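Local coordinates for Thiol:disulfide interchange protein DsbA (Pseudomonas aeruginosa, PDB 4ZL8), which probably introduces disulfide bonds into other proteins of the periplasm by handing on its own redox-active disulfide, at residues Val48-Lys53 with Lys177-Leu182; Val61-Leu66 with Lys142-Ala147; Leu81-Val86 with Leu126-Ser131. The protein carries 1 engineered substitution. One frame throughout, in Å; residues are numbered along the deposited sequence. Where two conformers were deposited one is given.

Interaction 1 (Val48-Lys53 with Lys177-Leu182); sequences VPWSEK and KLADYL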
loop_
_atom_site.group_PDB
_atom_site.type_symbol
_atom_site.label_atom_id
_atom_site.label_comp_id
_atom_site.label_asym_id
_atom_site.label_seq_id
_atom_site.Cartn_x
_atom_site.Cartn_y
_atom_site.Cartn_z
ATOM N N VAL A 48 8.023 -1.115 7.581
ATOM C CA VAL A 48 7.735 0.156 8.246
ATOM C C VAL A 48 8.998 0.970 8.557
ATOM O O VAL A 48 9.114 2.115 8.110
ATOM C CB VAL A 48 6.841 -0.032 9.490
ATOM C CG1 VAL A 48 6.762 1.269 10.311
ATOM C CG2 VAL A 48 5.421 -0.464 9.077
ATOM N N PRO A 49 9.954 0.419 9.312
ATOM C CA PRO A 49 11.092 1.289 9.621
ATOM C C PRO A 49 11.873 1.685 8.369
ATOM O O PRO A 49 12.395 2.804 8.272
ATOM C CB PRO A 49 11.957 0.445 10.566
ATOM C CG PRO A 49 11.513 -0.977 10.358
ATOM C CD PRO A 49 10.083 -0.930 9.896
ATOM N N TRP A 50 11.967 0.788 7.403
ATOM C CA TRP A 50 12.655 1.103 6.148
ATOM C C TRP A 50 11.973 2.260 5.431
ATOM O O TRP A 50 12.631 3.189 4.928
ATOM C CB TRP A 50 12.663 -0.157 5.267
ATOM C CG TRP A 50 13.191 0.020 3.853
ATOM C CD1 TRP A 50 14.485 -0.064 3.464
ATOM C CD2 TRP A 50 12.431 0.265 2.669
ATOM N NE1 TRP A 50 14.593 0.128 2.099
ATOM C CE2 TRP A 50 13.342 0.340 1.589
ATOM C CE3 TRP A 50 11.064 0.432 2.413
ATOM C CZ2 TRP A 50 12.929 0.570 0.269
ATOM C CZ3 TRP A 50 10.652 0.656 1.097
ATOM C CH2 TRP A 50 11.586 0.719 0.044
ATOM N N SER A 51 10.651 2.241 5.405
ATOM C CA SER A 51 9.891 3.258 4.685
ATOM C C SER A 51 10.067 4.634 5.329
ATOM O O SER A 51 10.007 5.658 4.635
ATOM C CB SER A 51 8.412 2.888 4.607
ATOM O OG SER A 51 7.761 3.023 5.854
ATOM N N GLU A 52 10.339 4.670 6.626
ATOM C CA GLU A 52 10.453 5.932 7.343
ATOM C C GLU A 52 11.827 6.575 7.154
ATOM O O GLU A 52 12.018 7.757 7.476
ATOM C CB GLU A 52 10.127 5.724 8.825
ATOM C CG GLU A 52 8.668 5.377 9.057
ATOM C CD GLU A 52 8.349 5.015 10.487
ATOM O OE1 GLU A 52 9.284 4.918 11.312
ATOM O OE2 GLU A 52 7.150 4.817 10.777
ATOM N N LYS A 53 12.778 5.819 6.607
ATOM C CA LYS A 53 14.139 6.315 6.434
ATOM C C LYS A 53 14.531 6.591 4.990
ATOM O O LYS A 53 15.711 6.804 4.707
ATOM C CB LYS A 53 15.127 5.312 7.020
ATOM C CG LYS A 53 14.967 5.132 8.516
ATOM C CD LYS A 53 15.767 3.946 9.011
ATOM C CE LYS A 53 15.284 3.486 10.380
ATOM N NZ LYS A 53 15.766 2.111 10.701
ATOM N N LYS A 177 16.177 -4.766 -0.005
ATOM C CA LYS A 177 17.432 -4.565 -0.728
ATOM C C LYS A 177 17.180 -4.416 -2.211
ATOM O O LYS A 177 17.822 -3.602 -2.883
ATOM C CB LYS A 177 18.393 -5.727 -0.496
ATOM C CG LYS A 177 18.919 -5.844 0.887
ATOM C CD LYS A 177 19.907 -7.016 0.988
ATOM C CE LYS A 177 20.412 -7.185 2.395
ATOM N NZ LYS A 177 21.257 -8.398 2.494
ATOM N N LEU A 178 16.269 -5.211 -2.754
ATOM C CA LEU A 178 15.927 -5.113 -4.161
ATOM C C LEU A 178 15.261 -3.774 -4.446
ATOM O O LEU A 178 15.592 -3.103 -5.438
ATOM C CB LEU A 178 15.058 -6.315 -4.548
ATOM C CG LEU A 178 14.469 -6.276 -5.954
ATOM C CD1 LEU A 178 15.517 -6.141 -7.048
ATOM C CD2 LEU A 178 13.645 -7.536 -6.176
ATOM N N ALA A 179 14.360 -3.336 -3.575
ATOM C CA ALA A 179 13.769 -2.007 -3.732
ATOM C C ALA A 179 14.863 -0.938 -3.759
ATOM O O ALA A 179 14.825 -0.047 -4.608
ATOM C CB ALA A 179 12.774 -1.706 -2.626
ATOM N N ASP A 180 15.804 -1.018 -2.832
ATOM C CA ASP A 180 16.882 -0.038 -2.782
ATOM C C ASP A 180 17.649 -0.022 -4.105
ATOM O O ASP A 180 17.992 1.046 -4.613
ATOM C CB ASP A 180 17.858 -0.391 -1.657
ATOM C CG ASP A 180 17.318 -0.077 -0.270
ATOM O OD1 ASP A 180 16.363 0.708 -0.154
ATOM O OD2 ASP A 180 17.891 -0.623 0.710
ATOM N N TYR A 181 17.995 -1.197 -4.613
ATOM C CA TYR A 181 18.708 -1.343 -5.881
ATOM C C TYR A 181 17.950 -0.667 -7.022
ATOM O O TYR A 181 18.529 0.073 -7.822
ATOM C CB TYR A 181 18.899 -2.831 -6.149
ATOM C CG TYR A 181 19.449 -3.222 -7.488
ATOM C CD1 TYR A 181 20.814 -3.416 -7.674
ATOM C CD2 TYR A 181 18.595 -3.461 -8.554
ATOM C CE1 TYR A 181 21.308 -3.827 -8.895
ATOM C CE2 TYR A 181 19.069 -3.868 -9.769
ATOM C CZ TYR A 181 20.418 -4.054 -9.943
ATOM O OH TYR A 181 20.887 -4.484 -11.166
ATOM N N LEU A 182 16.645 -0.905 -7.088
ATOM C CA LEU A 182 15.830 -0.352 -8.162
ATOM C C LEU A 182 15.645 1.155 -8.011
ATOM O O LEU A 182 15.585 1.898 -9.000
ATOM C CB LEU A 182 14.496 -1.096 -8.255
ATOM C CG LEU A 182 14.692 -2.549 -8.677
ATOM C CD1 LEU A 182 13.361 -3.301 -8.453
ATOM C CD2 LEU A 182 15.171 -2.711 -10.097
#
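Trp50 supplies about half of the buried surface here, reaching with its indole from helix 38-52 to Ala179 and Asp180 on helix 172-188. The backbones stay well apart, 9.9 Å between CA of Trp50 and CA of Asp180, and the ring spans that distance. Its CG lies anti to the backbone N (chi1 173°), a torsion that extends the indole outward from its own helix. The pyrrole edge then meets the carboxylate: Trp50 NE1 donates to Asp180 OD1 at 2.9 Å, with a somewhat bent N-H...O angle of 145°. OD1 sits close to the ring plane and receives the bond on its syn side; the donor is tilted out of the carboxylate plane, and the two flat groups are turned 34° against each other. Asp180 OD2 stays farther from NE1, at 3.7 Å. The benzo half of the same indole packs on the methyl group of buried Ala179, whose CB comes obliquely to Trp50 CZ2 at 3.7 Å; Ala179 also touches Phe164 of strand 162-165. Within the first helix, Ser51 OG bonds to Val48 O at 2.8 Å, joining Glu52 N on that carbonyl just where Pro49 kinks the helix. In the thioredoxin fold these are the helix that starts at the redox-active Cys37-Cys40 pair and the C-terminal helix. The chemistry is thus divided along one ring: the benzo half meets a methyl obliquely, while the single N-H finds a carboxylate acceptor that would help to hold the ring's rotation and would probably favour an ionised Asp180.

Interaction 2 (Val61-Leu66 with Lys142-Ala147); sequences VRLPAL and KKLAMA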
loop_
_atom_site.group_PDB
_atom_site.type_symbol
_atom_site.label_atom_id
_atom_site.label_comp_id
_atom_site.label_asym_id
_atom_site.label_seq_id
_atom_site.Cartn_x
_atom_site.Cartn_y
_atom_site.Cartn_z
ATOM N N VAL A 61 4.319 4.810 -0.854
ATOM C CA VAL A 61 2.896 4.785 -0.598
ATOM C C VAL A 61 2.390 3.367 -0.554
ATOM O O VAL A 61 2.912 2.470 -1.194
ATOM C CB VAL A 61 2.127 5.567 -1.631
ATOM C CG1 VAL A 61 2.306 4.940 -2.977
ATOM C CG2 VAL A 61 0.654 5.682 -1.247
ATOM N N ARG A 62 1.364 3.189 0.262
ATOM C CA ARG A 62 0.631 1.963 0.250
ATOM C C ARG A 62 -0.573 2.135 -0.635
ATOM O O ARG A 62 -1.179 3.201 -0.689
ATOM C CB ARG A 62 0.167 1.557 1.638
ATOM C CG ARG A 62 1.264 0.930 2.468
ATOM C CD ARG A 62 0.700 0.267 3.707
ATOM N NE ARG A 62 1.796 -0.251 4.511
ATOM C CZ ARG A 62 2.562 0.496 5.288
ATOM N NH1 ARG A 62 2.332 1.792 5.414
ATOM N NH2 ARG A 62 3.550 -0.081 5.960
ATOM N N LEU A 63 -0.915 1.066 -1.332
ATOM C CA LEU A 63 -2.085 1.051 -2.192
ATOM C C LEU A 63 -2.888 -0.201 -1.855
ATOM O O LEU A 63 -2.357 -1.305 -1.924
ATOM C CB LEU A 63 -1.656 0.974 -3.654
ATOM C CG LEU A 63 -2.775 1.193 -4.675
ATOM C CD1 LEU A 63 -3.291 2.629 -4.662
ATOM C CD2 LEU A 63 -2.225 0.798 -6.046
ATOM N N PRO A 64 -4.160 -0.023 -1.480
ATOM C CA PRO A 64 -4.943 -1.209 -1.143
ATOM C C PRO A 64 -5.317 -1.971 -2.389
ATOM O O PRO A 64 -5.712 -1.363 -3.378
ATOM C CB PRO A 64 -6.184 -0.620 -0.491
ATOM C CG PRO A 64 -6.381 0.669 -1.199
ATOM C CD PRO A 64 -4.980 1.192 -1.462
ATOM N N ALA A 65 -5.207 -3.295 -2.342
ATOM C CA ALA A 65 -5.620 -4.170 -3.430
ATOM C C ALA A 65 -7.119 -4.378 -3.281
ATOM O O ALA A 65 -7.599 -4.897 -2.266
ATOM C CB ALA A 65 -4.871 -5.484 -3.371
ATOM N N LEU A 66 -7.864 -3.907 -4.275
ATOM C CA LEU A 66 -9.320 -3.936 -4.241
ATOM C C LEU A 66 -9.799 -5.125 -5.064
ATOM O O LEU A 66 -10.339 -4.965 -6.172
ATOM C CB LEU A 66 -9.892 -2.616 -4.765
ATOM C CG LEU A 66 -9.358 -1.385 -4.039
ATOM C CD1 LEU A 66 -9.876 -0.127 -4.722
ATOM C CD2 LEU A 66 -9.726 -1.387 -2.566
ATOM N N LYS A 142 -8.158 0.680 -8.126
ATOM C CA LYS A 142 -8.471 -0.512 -8.890
ATOM C C LYS A 142 -7.718 -0.517 -10.210
ATOM O O LYS A 142 -7.099 -1.511 -10.592
ATOM C CB LYS A 142 -9.975 -0.580 -9.153
ATOM C CG LYS A 142 -10.406 -1.784 -9.945
ATOM C CD LYS A 142 -11.918 -1.739 -10.204
ATOM C CE LYS A 142 -12.384 -2.829 -11.160
ATOM N NZ LYS A 142 -12.384 -4.181 -10.529
ATOM N N LYS A 143 -7.770 0.613 -10.905
ATOM C CA LYS A 143 -7.135 0.721 -12.208
ATOM C C LYS A 143 -5.612 0.598 -12.094
ATOM O O LYS A 143 -4.978 0.022 -12.964
ATOM C CB LYS A 143 -7.517 2.036 -12.886
ATOM C CG LYS A 143 -8.950 2.083 -13.384
ATOM C CD LYS A 143 -9.182 3.292 -14.280
ATOM C CE LYS A 143 -10.605 3.333 -14.819
ATOM N NZ LYS A 143 -10.762 4.365 -15.879
ATOM N N LEU A 144 -5.024 1.133 -11.025
ATOM C CA LEU A 144 -3.573 0.977 -10.836
ATOM C C LEU A 144 -3.166 -0.474 -10.658
ATOM O O LEU A 144 -2.227 -0.945 -11.294
ATOM C CB LEU A 144 -3.068 1.825 -9.665
ATOM C CG LEU A 144 -2.993 3.313 -9.948
ATOM C CD1 LEU A 144 -2.770 4.083 -8.639
ATOM C CD2 LEU A 144 -1.884 3.654 -10.959
ATOM N N ALA A 145 -3.895 -1.221 -9.844
ATOM C CA ALA A 145 -3.539 -2.611 -9.637
ATOM C C ALA A 145 -3.650 -3.390 -10.953
ATOM O O ALA A 145 -2.834 -4.263 -11.231
ATOM C CB ALA A 145 -4.415 -3.235 -8.555
ATOM N N MET A 146 -4.667 -3.086 -11.762
ATOM C CA MET A 146 -4.794 -3.691 -13.079
ATOM C C MET A 146 -3.606 -3.360 -13.985
ATOM O O MET A 146 -3.084 -4.215 -14.684
ATOM C CB MET A 146 -6.094 -3.236 -13.739
ATOM C CG MET A 146 -7.347 -3.741 -13.018
ATOM S SD MET A 146 -8.876 -2.978 -13.622
ATOM C CE MET A 146 -8.802 -3.428 -15.350
ATOM N N ALA A 147 -3.182 -2.101 -13.961
ATOM C CA ALA A 147 -2.043 -1.674 -14.772
ATOM C C ALA A 147 -0.734 -2.314 -14.314
ATOM O O ALA A 147 0.154 -2.570 -15.120
ATOM C CB ALA A 147 -1.913 -0.151 -14.743
#
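Leu63 and Leu66 pack on a helical turn in which the shortest backbone bond runs from Ala147 N to Lys143 O, 3.0 Å, and Met146 N likewise returns to Lys142 O at 3.1 Å. The strand and the loop after it bring leucine methyls to this turn. From the end of strand 58-64, Leu63 holds its CG anti to the backbone N (chi1 -170°) and sends the CD2 methyl toward the helix, where it meets Leu144 CB at 3.9 Å. The two leucine side chains cross at about a right angle, and the CD2 methyl of Leu63 bears on the root of Leu144 rather than on its branched end. Leu66, beyond the strand, meets the helix two residues earlier. Its CG is anti to the carbonyl carbon (chi1 -55°), and CD1 comes to the backbone of Lys142, 3.9 Å from Lys142 N and 4.5 Å from Lys142 CB. The helix backbone passes closest here, with CA of Leu66 and CA of Lys142 5.8 Å apart. The lysine contributes its backbone and the base of a side chain extended as far as CE, its charged end lying well beyond the leucine. Ala145 also points its CB toward the strand segment, without close contact, and touches Phe67. Around this layer, Leu63 also touches Val30 and Leu32 of strand 27-33 together with Ala141 and Tyr148 of helix 132-148, and Leu66 meets Met138 of helix 132-148 and Asn72 of helix 70-84. The contact thus lays helix 132-148 against strand 58-64, at one edge of the thioredoxin sheet, where the chain leaves for the helical domain.

Interaction 3 (Leu81-Val86 with Leu126-Ser131); sequences LISMGV and LSTYNS. Engineered in segment 81-86: Ile82 (natural residue Glu).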
loop_
_atom_site.group_PDB
_atom_site.type_symbol
_atom_site.label_atom_id
_atom_site.label_comp_id
_atom_site.label_asym_id
_atom_site.label_seq_id
_atom_site.Cartn_x
_atom_site.Cartn_y
_atom_site.Cartn_z
ATOM N N LEU A 81 -9.119 6.968 5.533
ATOM C CA LEU A 81 -8.166 7.441 6.527
ATOM C C LEU A 81 -7.083 8.314 5.896
ATOM O O LEU A 81 -6.667 9.318 6.473
ATOM C CB LEU A 81 -7.546 6.255 7.266
ATOM C CG LEU A 81 -8.505 5.414 8.096
ATOM C CD1 LEU A 81 -7.839 4.138 8.554
ATOM C CD2 LEU A 81 -9.040 6.206 9.250
ATOM N N ILE A 82 -6.602 7.927 4.714
ATOM C CA ILE A 82 -5.688 8.791 3.960
ATOM C C ILE A 82 -6.299 10.167 3.684
ATOM O O ILE A 82 -5.675 11.198 3.929
ATOM C CB ILE A 82 -5.274 8.129 2.626
ATOM C CG1 ILE A 82 -4.370 6.927 2.879
ATOM C CG2 ILE A 82 -4.580 9.132 1.722
ATOM C CD1 ILE A 82 -3.016 7.266 3.423
ATOM N N SER A 83 -7.541 10.200 3.212
ATOM C CA SER A 83 -8.205 11.465 2.920
ATOM C C SER A 83 -8.310 12.333 4.165
ATOM O O SER A 83 -8.140 13.568 4.109
ATOM C CB SER A 83 -9.612 11.183 2.380
ATOM O OG SER A 83 -10.396 12.361 2.275
ATOM N N MET A 84 -8.584 11.704 5.295
ATOM C CA MET A 84 -8.699 12.421 6.561
ATOM C C MET A 84 -7.354 12.851 7.139
ATOM O O MET A 84 -7.320 13.623 8.093
ATOM C CB MET A 84 -9.410 11.567 7.596
ATOM C CG MET A 84 -10.871 11.376 7.317
ATOM S SD MET A 84 -11.694 10.360 8.544
ATOM C CE MET A 84 -11.785 11.484 9.937
ATOM N N GLY A 85 -6.261 12.343 6.574
ATOM C CA GLY A 85 -4.927 12.704 7.017
ATOM C C GLY A 85 -4.487 11.974 8.275
ATOM O O GLY A 85 -3.557 12.437 8.937
ATOM N N VAL A 86 -5.134 10.852 8.594
ATOM C CA VAL A 86 -4.884 10.149 9.852
ATOM C C VAL A 86 -4.411 8.702 9.691
ATOM O O VAL A 86 -4.211 8.015 10.694
ATOM C CB VAL A 86 -6.140 10.131 10.750
ATOM C CG1 VAL A 86 -6.595 11.551 11.036
ATOM C CG2 VAL A 86 -7.246 9.315 10.110
ATOM N N LEU A 126 -17.453 8.618 8.571
ATOM C CA LEU A 126 -18.588 8.090 7.828
ATOM C C LEU A 126 -18.898 8.939 6.590
ATOM O O LEU A 126 -19.139 8.382 5.519
ATOM C CB LEU A 126 -19.801 7.957 8.745
ATOM C CG LEU A 126 -19.646 6.884 9.837
ATOM C CD1 LEU A 126 -20.788 6.961 10.799
ATOM C CD2 LEU A 126 -19.571 5.489 9.235
ATOM N N SER A 127 -18.909 10.265 6.716
ATOM C CA SER A 127 -19.175 11.146 5.579
ATOM C C SER A 127 -18.113 10.966 4.498
ATOM O O SER A 127 -18.420 10.928 3.303
ATOM C CB SER A 127 -19.209 12.604 6.032
ATOM O OG SER A 127 -19.443 13.484 4.942
ATOM N N THR A 128 -16.855 10.855 4.914
ATOM C CA THR A 128 -15.777 10.667 3.951
ATOM C C THR A 128 -15.872 9.289 3.300
ATOM O O THR A 128 -15.753 9.143 2.092
ATOM C CB THR A 128 -14.386 10.853 4.618
ATOM O OG1 THR A 128 -14.308 12.146 5.210
ATOM C CG2 THR A 128 -13.271 10.721 3.594
ATOM N N TYR A 129 -16.123 8.257 4.099
ATOM C CA TYR A 129 -16.203 6.905 3.577
ATOM C C TYR A 129 -17.223 6.799 2.457
ATOM O O TYR A 129 -16.984 6.120 1.467
ATOM C CB TYR A 129 -16.544 5.940 4.719
ATOM C CG TYR A 129 -16.551 4.461 4.359
ATOM C CD1 TYR A 129 -15.415 3.690 4.536
ATOM C CD2 TYR A 129 -17.692 3.840 3.878
ATOM C CE1 TYR A 129 -15.411 2.344 4.238
ATOM C CE2 TYR A 129 -17.701 2.486 3.575
ATOM C CZ TYR A 129 -16.545 1.754 3.745
ATOM O OH TYR A 129 -16.538 0.411 3.438
ATOM N N ASN A 130 -18.352 7.473 2.615
ATOM C CA ASN A 130 -19.450 7.401 1.665
ATOM C C ASN A 130 -19.385 8.470 0.582
ATOM O O ASN A 130 -20.289 8.581 -0.239
ATOM C CB ASN A 130 -20.785 7.484 2.419
ATOM C CG ASN A 130 -21.036 6.257 3.272
ATOM O OD1 ASN A 130 -20.841 5.138 2.825
ATOM N ND2 ASN A 130 -21.445 6.470 4.516
ATOM N N SER A 131 -18.306 9.246 0.567
ATOM C CA SER A 131 -18.233 10.429 -0.305
ATOM C C SER A 131 -17.923 10.105 -1.764
ATOM O O SER A 131 -17.336 9.069 -2.103
ATOM C CB SER A 131 -17.171 11.404 0.187
ATOM O OG SER A 131 -15.853 10.890 -0.004
HETATM O O HOH W 1 -11.731 13.597 4.819
#
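Thr128 alone of its helix end packs on Ser83 and Met84, while the adjoining flat group, the ring of Tyr129, turns elsewhere. That ring receives Asn130 OD1 at its edge and in its plane, and its surroundings include Pro108 and Met111 of helix 108-116 and Val73 and Thr80 of helix 70-84. Across the contact Thr128 divides its two branches. The methyl CG2, anti to the backbone N, rests against Ser83 OG at 3.6 Å in the serine conformer given; Thr128 OG1 lies 4.1 Å from Met84 CG, a loose van der Waals approach. This hydroxyl is held by its own helix through a bond to Lys124 O, and it accepts a hydrogen from a water at 3.0 Å. In that same conformer the water is also bonded to Ser83 OG, 3.1 Å away, and bridges the two helices beside the methyl contact. Just past it, Thr128 O takes two donors from Ser131: the backbone N, and OG at 2.7 Å, the latter in the carbonyl plane on a lone pair. Ser131 OG also caps Ile134 N, so one hydroxyl links the last turn of helix 122-129 to the first of helix 132-148. On the partner side helix 70-84 closes in a Schellman motif, with Val86 N bonded back to Leu81 O and Gly85 at a positive phi (79°). Two helix ends meeting through a serine, a methionine, a threonine and a water, each followed by a tight turn into the next helix, belong to the all-helical domain that DsbA proteins carry inserted in their thioredoxin fold.

Overall arrangement
Followed from the N terminus, the chain enters the contacts in the order 48-53, 61-66 and 81-86 and leaves them in reverse, through 126-131, 142-147 and 177-182. The three loops are therefore concentric and none cross: interaction 3 closes the innermost, within the helical insertion; interaction 2 encloses it, returning the chain to the edge of the sheet; interaction 1 is outermost, joining the helix of the redox pair to the C-terminal helix. Interactions 1 and 2 touch where Val48 CG2 meets Arg62 NH2 at 3.7 Å. Interactions 1 and 3 lie on opposite sides of the chain's centre, their centres about 28 Å apart.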